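PDB 2QPX: predicted metal-dependent hydrolase of the TIM-barrel fold from Lactobacillus casei, which probably acts as a zinc-dependent hydrolase of the amidohydrolase superfamily, though its substrate is not known. Local coordinates for residues Y82-F95 and T321-K334. Residues are numbered along the deposited sequence; the frame is centred on the assembly and turned at random. Where two conformers were deposited one is given.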
loop_
_atom_site.group_PDB
_atom_site.type_symbol
_atom_site.label_atom_id
_atom_site.label_comp_id
_atom_site.label_asym_id
_atom_site.label_seq_id
_atom_site.Cartn_x
_atom_site.Cartn_y
_atom_site.Cartn_z
ATOM N N TYR A 82 -25.537 1.249 33.856
ATOM C CA TYR A 82 -24.639 1.735 32.795
ATOM C C TYR A 82 -23.255 2.058 33.359
ATOM O O TYR A 82 -22.235 1.749 32.724
ATOM C CB TYR A 82 -25.261 2.923 32.096
ATOM C CG TYR A 82 -24.638 3.314 30.745
ATOM C CD1 TYR A 82 -24.384 2.353 29.764
ATOM C CD2 TYR A 82 -24.429 4.639 30.418
ATOM C CE1 TYR A 82 -23.889 2.723 28.531
ATOM C CE2 TYR A 82 -23.918 5.018 29.190
ATOM C CZ TYR A 82 -23.702 4.064 28.229
ATOM O OH TYR A 82 -23.212 4.439 26.965
ATOM N N ALA A 83 -23.191 2.677 34.542
ATOM C CA ALA A 83 -21.908 2.920 35.173
ATOM C C ALA A 83 -21.204 1.591 35.487
ATOM O O ALA A 83 -20.013 1.436 35.240
ATOM C CB ALA A 83 -22.071 3.803 36.445
ATOM N N THR A 84 -21.936 0.633 36.049
ATOM C CA THR A 84 -21.366 -0.686 36.319
ATOM C C THR A 84 -20.769 -1.322 35.062
ATOM O O THR A 84 -19.649 -1.812 35.071
ATOM C CB THR A 84 -22.449 -1.651 36.908
ATOM O OG1 THR A 84 -22.890 -1.128 38.167
ATOM C CG2 THR A 84 -21.904 -3.064 37.092
ATOM N N TYR A 85 -21.540 -1.246 34.003
ATOM C CA TYR A 85 -21.162 -1.840 32.702
ATOM C C TYR A 85 -19.916 -1.169 32.108
ATOM O O TYR A 85 -18.954 -1.838 31.711
ATOM C CB TYR A 85 -22.333 -1.725 31.746
ATOM C CG TYR A 85 -22.131 -2.425 30.420
ATOM C CD1 TYR A 85 -21.912 -3.803 30.360
ATOM C CD2 TYR A 85 -22.139 -1.711 29.227
ATOM C CE1 TYR A 85 -21.726 -4.446 29.160
ATOM C CE2 TYR A 85 -21.949 -2.366 28.002
ATOM C CZ TYR A 85 -21.747 -3.740 27.988
ATOM O OH TYR A 85 -21.533 -4.396 26.782
ATOM N N ASN A 86 -19.922 0.158 32.081
ATOM C CA ASN A 86 -18.722 0.910 31.675
ATOM C C ASN A 86 -17.506 0.566 32.549
ATOM O O ASN A 86 -16.412 0.310 32.045
ATOM C CB ASN A 86 -18.999 2.413 31.632
ATOM C CG ASN A 86 -19.694 2.831 30.354
ATOM O OD1 ASN A 86 -19.038 3.111 29.349
ATOM N ND2 ASN A 86 -21.028 2.846 30.363
ATOM N N HIS A 87 -17.692 0.547 33.876
ATOM C CA HIS A 87 -16.602 0.202 34.767
ATOM C C HIS A 87 -16.026 -1.186 34.439
ATOM O O HIS A 87 -14.831 -1.395 34.512
ATOM C CB HIS A 87 -17.039 0.283 36.240
ATOM C CG HIS A 87 -16.961 1.645 36.842
ATOM N ND1 HIS A 87 -17.654 2.721 36.341
ATOM C CD2 HIS A 87 -16.335 2.085 37.963
ATOM C CE1 HIS A 87 -17.416 3.784 37.097
ATOM N NE2 HIS A 87 -16.611 3.424 38.087
ATOM N N ARG A 88 -16.891 -2.135 34.102
ATOM C CA ARG A 88 -16.423 -3.499 33.798
ATOM C C ARG A 88 -15.499 -3.529 32.586
ATOM O O ARG A 88 -14.436 -4.136 32.624
ATOM C CB ARG A 88 -17.597 -4.422 33.491
ATOM C CG ARG A 88 -18.414 -4.851 34.640
ATOM C CD ARG A 88 -19.512 -5.811 34.172
ATOM N NE ARG A 88 -20.286 -6.243 35.305
ATOM C CZ ARG A 88 -21.293 -7.088 35.230
ATOM N NH1 ARG A 88 -21.655 -7.632 34.081
ATOM N NH2 ARG A 88 -21.922 -7.415 36.350
ATOM N N ILE A 89 -15.873 -2.786 31.543
ATOM C CA ILE A 89 -15.103 -2.797 30.296
ATOM C C ILE A 89 -13.836 -1.981 30.433
ATOM O O ILE A 89 -12.752 -2.463 30.128
ATOM C CB ILE A 89 -15.968 -2.357 29.104
ATOM C CG1 ILE A 89 -17.060 -3.390 28.857
ATOM C CG2 ILE A 89 -15.108 -2.104 27.804
ATOM C CD1 ILE A 89 -18.141 -2.991 27.852
ATOM N N PHE A 90 -13.957 -0.724 30.862
ATOM C CA PHE A 90 -12.765 0.115 31.019
ATOM C C PHE A 90 -11.783 -0.510 31.999
ATOM O O PHE A 90 -10.575 -0.479 31.781
ATOM C CB PHE A 90 -13.121 1.552 31.382
ATOM C CG PHE A 90 -13.701 2.339 30.211
ATOM C CD1 PHE A 90 -12.866 2.952 29.307
ATOM C CD2 PHE A 90 -15.088 2.471 30.023
ATOM C CE1 PHE A 90 -13.394 3.645 28.225
ATOM C CE2 PHE A 90 -15.623 3.200 28.942
ATOM C CZ PHE A 90 -14.740 3.786 28.034
ATOM N N GLY A 91 -12.302 -1.096 33.098
ATOM C CA GLY A 91 -11.448 -1.733 34.096
ATOM C C GLY A 91 -10.789 -2.983 33.567
ATOM O O GLY A 91 -9.620 -3.215 33.842
ATOM N N HIS A 92 -11.506 -3.798 32.788
ATOM C CA HIS A 92 -10.936 -5.042 32.283
ATOM C C HIS A 92 -9.660 -4.790 31.473
ATOM O O HIS A 92 -8.660 -5.515 31.599
ATOM C CB HIS A 92 -11.978 -5.817 31.464
ATOM C CG HIS A 92 -11.440 -7.064 30.840
ATOM N ND1 HIS A 92 -11.417 -8.278 31.500
ATOM C CD2 HIS A 92 -10.891 -7.281 29.625
ATOM C CE1 HIS A 92 -10.860 -9.184 30.715
ATOM N NE2 HIS A 92 -10.520 -8.603 29.574
ATOM N N PHE A 93 -9.711 -3.748 30.635
ATOM C CA PHE A 93 -8.601 -3.435 29.735
ATOM C C PHE A 93 -7.559 -2.494 30.353
ATOM O O PHE A 93 -6.560 -2.195 29.732
ATOM C CB PHE A 93 -9.148 -2.893 28.432
ATOM C CG PHE A 93 -9.918 -3.924 27.664
ATOM C CD1 PHE A 93 -9.232 -4.976 27.041
ATOM C CD2 PHE A 93 -11.303 -3.929 27.634
ATOM C CE1 PHE A 93 -9.942 -5.970 26.361
ATOM C CE2 PHE A 93 -12.010 -4.901 26.961
ATOM C CZ PHE A 93 -11.317 -5.937 26.310
ATOM N N HIS A 94 -7.816 -2.026 31.576
ATOM C CA HIS A 94 -6.919 -1.171 32.364
ATOM C C HIS A 94 -6.784 0.240 31.716
ATOM O O HIS A 94 -5.720 0.833 31.754
ATOM C CB HIS A 94 -5.549 -1.845 32.602
ATOM C CG HIS A 94 -5.618 -3.058 33.478
ATOM N ND1 HIS A 94 -5.127 -3.051 34.756
ATOM C CD2 HIS A 94 -6.124 -4.289 33.271
ATOM C CE1 HIS A 94 -5.334 -4.240 35.309
ATOM N NE2 HIS A 94 -5.953 -5.009 34.434
ATOM N N PHE A 95 -7.870 0.756 31.139
ATOM C CA PHE A 95 -7.869 2.171 30.770
ATOM C C PHE A 95 -7.647 3.018 32.019
ATOM O O PHE A 95 -8.274 2.786 33.055
ATOM C CB PHE A 95 -9.193 2.579 30.139
ATOM C CG PHE A 95 -9.405 2.148 28.701
ATOM C CD1 PHE A 95 -9.850 0.872 28.389
ATOM C CD2 PHE A 95 -9.211 3.040 27.647
ATOM C CE1 PHE A 95 -10.145 0.500 27.098
ATOM C CE2 PHE A 95 -9.509 2.657 26.349
ATOM C CZ PHE A 95 -9.939 1.401 26.063
ATOM N N THR A 321 -19.491 6.701 21.758
ATOM C CA THR A 321 -20.863 6.208 21.888
ATOM C C THR A 321 -21.062 5.143 22.971
ATOM O O THR A 321 -21.809 5.364 23.915
ATOM C CB THR A 321 -21.409 5.754 20.485
ATOM O OG1 THR A 321 -21.370 6.854 19.580
ATOM C CG2 THR A 321 -22.866 5.211 20.580
ATOM N N TYR A 322 -20.395 4.005 22.840
ATOM C CA TYR A 322 -20.538 2.895 23.737
ATOM C C TYR A 322 -19.227 2.271 24.128
ATOM O O TYR A 322 -18.282 2.253 23.351
ATOM C CB TYR A 322 -21.424 1.839 23.077
ATOM C CG TYR A 322 -22.926 2.087 23.010
ATOM C CD1 TYR A 322 -23.628 2.638 24.077
ATOM C CD2 TYR A 322 -23.655 1.706 21.898
ATOM C CE1 TYR A 322 -25.016 2.759 24.033
ATOM C CE2 TYR A 322 -25.027 1.808 21.850
ATOM C CZ TYR A 322 -25.712 2.350 22.919
ATOM O OH TYR A 322 -27.070 2.423 22.820
ATOM N N PRO A 323 -19.167 1.681 25.333
ATOM C CA PRO A 323 -17.903 1.121 25.811
ATOM C C PRO A 323 -17.380 -0.051 25.012
ATOM O O PRO A 323 -16.174 -0.294 25.023
ATOM C CB PRO A 323 -18.193 0.752 27.264
ATOM C CG PRO A 323 -19.702 0.521 27.293
ATOM C CD PRO A 323 -20.236 1.590 26.358
ATOM N N GLU A 324 -18.256 -0.755 24.303
ATOM C CA GLU A 324 -17.777 -1.841 23.423
ATOM C C GLU A 324 -16.757 -1.369 22.397
ATOM O O GLU A 324 -15.858 -2.132 22.032
ATOM C CB GLU A 324 -18.925 -2.509 22.665
ATOM C CG GLU A 324 -19.892 -3.283 23.523
ATOM C CD GLU A 324 -21.046 -2.467 24.122
ATOM O OE1 GLU A 324 -20.987 -1.233 24.207
ATOM O OE2 GLU A 324 -22.004 -3.110 24.615
HETATM N N MSE A 325 -16.924 -0.154 21.881
HETATM C CA MSE A 325 -16.014 0.307 20.859
HETATM C C MSE A 325 -14.657 0.591 21.490
HETATM O O MSE A 325 -13.622 0.350 20.870
HETATM C CB MSE A 325 -16.563 1.530 20.137
HETATM C CG MSE A 325 -15.710 2.034 18.962
HETATM SE SE MSE A 325 -16.620 3.357 17.915
HETATM C CE MSE A 325 -15.187 3.716 16.609
ATOM N N TYR A 326 -14.656 1.148 22.716
ATOM C CA TYR A 326 -13.418 1.300 23.441
ATOM C C TYR A 326 -12.754 -0.063 23.730
ATOM O O TYR A 326 -11.525 -0.257 23.520
ATOM C CB TYR A 326 -13.682 1.997 24.782
ATOM C CG TYR A 326 -13.857 3.520 24.690
ATOM C CD1 TYR A 326 -15.085 4.107 24.451
ATOM C CD2 TYR A 326 -12.747 4.363 24.825
ATOM C CE1 TYR A 326 -15.207 5.482 24.372
ATOM C CE2 TYR A 326 -12.862 5.742 24.765
ATOM C CZ TYR A 326 -14.091 6.289 24.557
ATOM O OH TYR A 326 -14.161 7.655 24.516
ATOM N N GLY A 327 -13.550 -0.991 24.253
ATOM C CA GLY A 327 -13.040 -2.319 24.588
ATOM C C GLY A 327 -12.455 -3.061 23.404
ATOM O O GLY A 327 -11.405 -3.713 23.540
ATOM N N LEU A 328 -13.146 -3.016 22.270
ATOM C CA LEU A 328 -12.651 -3.750 21.092
ATOM C C LEU A 328 -11.302 -3.214 20.606
ATOM O O LEU A 328 -10.395 -3.971 20.279
ATOM C CB LEU A 328 -13.662 -3.793 19.954
ATOM C CG LEU A 328 -13.304 -4.682 18.752
ATOM C CD1 LEU A 328 -13.089 -6.092 19.194
ATOM C CD2 LEU A 328 -14.415 -4.608 17.687
ATOM N N ALA A 329 -11.146 -1.891 20.648
ATOM C CA ALA A 329 -9.886 -1.264 20.289
ATOM C C ALA A 329 -8.796 -1.761 21.192
ATOM O O ALA A 329 -7.705 -2.126 20.740
ATOM C CB ALA A 329 -9.992 0.310 20.369
ATOM N N ALA A 330 -9.070 -1.726 22.490
ATOM C CA ALA A 330 -8.087 -2.202 23.480
ATOM C C ALA A 330 -7.705 -3.678 23.285
ATOM O O ALA A 330 -6.514 -4.053 23.316
ATOM C CB ALA A 330 -8.617 -1.936 24.910
ATOM N N ARG A 331 -8.702 -4.505 23.073
ATOM C CA ARG A 331 -8.450 -5.933 22.912
ATOM C C ARG A 331 -7.617 -6.205 21.670
ATOM O O ARG A 331 -6.626 -6.956 21.741
ATOM C CB ARG A 331 -9.737 -6.744 22.854
ATOM C CG ARG A 331 -9.412 -8.234 22.750
ATOM C CD ARG A 331 -10.600 -9.087 23.088
ATOM N NE ARG A 331 -10.855 -9.088 24.521
ATOM C CZ ARG A 331 -11.977 -9.530 25.083
ATOM N NH1 ARG A 331 -12.960 -10.011 24.337
ATOM N NH2 ARG A 331 -12.106 -9.489 26.395
ATOM N N GLN A 332 -7.982 -5.583 20.552
ATOM C CA GLN A 332 -7.261 -5.873 19.308
ATOM C C GLN A 332 -5.851 -5.297 19.345
ATOM O O GLN A 332 -4.904 -5.897 18.823
ATOM C CB GLN A 332 -8.007 -5.353 18.076
ATOM C CG GLN A 332 -9.392 -5.964 17.903
ATOM C CD GLN A 332 -9.424 -7.474 17.946
ATOM O OE1 GLN A 332 -9.676 -8.044 19.000
ATOM N NE2 GLN A 332 -9.076 -8.134 16.822
ATOM N N PHE A 333 -5.689 -4.117 19.919
ATOM C CA PHE A 333 -4.374 -3.509 20.036
ATOM C C PHE A 333 -3.461 -4.308 20.986
ATOM O O PHE A 333 -2.307 -4.577 20.669
ATOM C CB PHE A 333 -4.507 -2.056 20.473
ATOM C CG PHE A 333 -3.246 -1.240 20.299
ATOM C CD1 PHE A 333 -2.920 -0.690 19.056
ATOM C CD2 PHE A 333 -2.398 -1.020 21.343
ATOM C CE1 PHE A 333 -1.794 0.064 18.887
ATOM C CE2 PHE A 333 -1.243 -0.248 21.185
ATOM C CZ PHE A 333 -0.951 0.301 19.975
ATOM N N LYS A 334 -3.984 -4.700 22.142
ATOM C CA LYS A 334 -3.187 -5.482 23.081
ATOM C C LYS A 334 -2.794 -6.828 22.458
ATOM O O LYS A 334 -1.638 -7.269 22.595
ATOM C CB LYS A 334 -3.901 -5.642 24.414
ATOM C CG LYS A 334 -3.788 -4.406 25.285
ATOM C CD LYS A 334 -4.324 -4.627 26.700
ATOM C CE LYS A 334 -3.810 -3.530 27.620
ATOM N NZ LYS A 334 -4.027 -3.795 29.100
HETATM O O HOH W 1 -6.171 -5.813 29.979
HETATM O O HOH W 2 -9.009 -9.435 27.139
#
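Different first torsions bring Tyr85 and Glu324 together at one end of this contact: Tyr85 holds CG anti to its backbone N (chi1 -174°), while Glu324 sets CG beside its own N and bends at chi2 (87°), giving a 2.6 Å hydrogen bond from Tyr85 OH to Glu324 OE2. The hydroxyl meets OE2 from above the carboxylate plane, and Arg30 forms a salt bridge with the same oxygen. Both segments belong to outer helices of the TIM barrel: helix 79-92 leads into strand 95-101, and helix 323-342 follows strand 313-314; they run nearly parallel, with axes 9.3 Å apart. Pro323 is a knob in the hole formed by Tyr82, Tyr85, Asn86 and Ile89, with Ile89 CD1 3.8 Å from Pro323 CB. Asn86 ND2 lies over the face of the Tyr82 ring and donates to Tyr82 O, whereas the buried Asn86 OD1 lies against Pro323 CB and CG and has no polar partner in the model. In mid-contact, Phe90 CZ rests over one face of Tyr326, 3.5 Å from Tyr326 CG, the ring planes inclined at 55°. Tyr326 OH bonds to the backbone O of the zinc ligand His20. Gly327 lets the helices close up: Ile89 CG2 reaches its CA, and Phe93 lays one face over Gly327 O, the other being covered by His92. Ala330 CB is shared by Phe93 and Phe95. At the far end a water bridges His92 NE2 and Arg331 NH2, while Arg331 NH1 forms a salt bridge with Glu65. Lys334, also bound to Val9 O and Val12 O, extends NZ to within 3.1 Å of Phe93 O, donating from above the carbonyl plane.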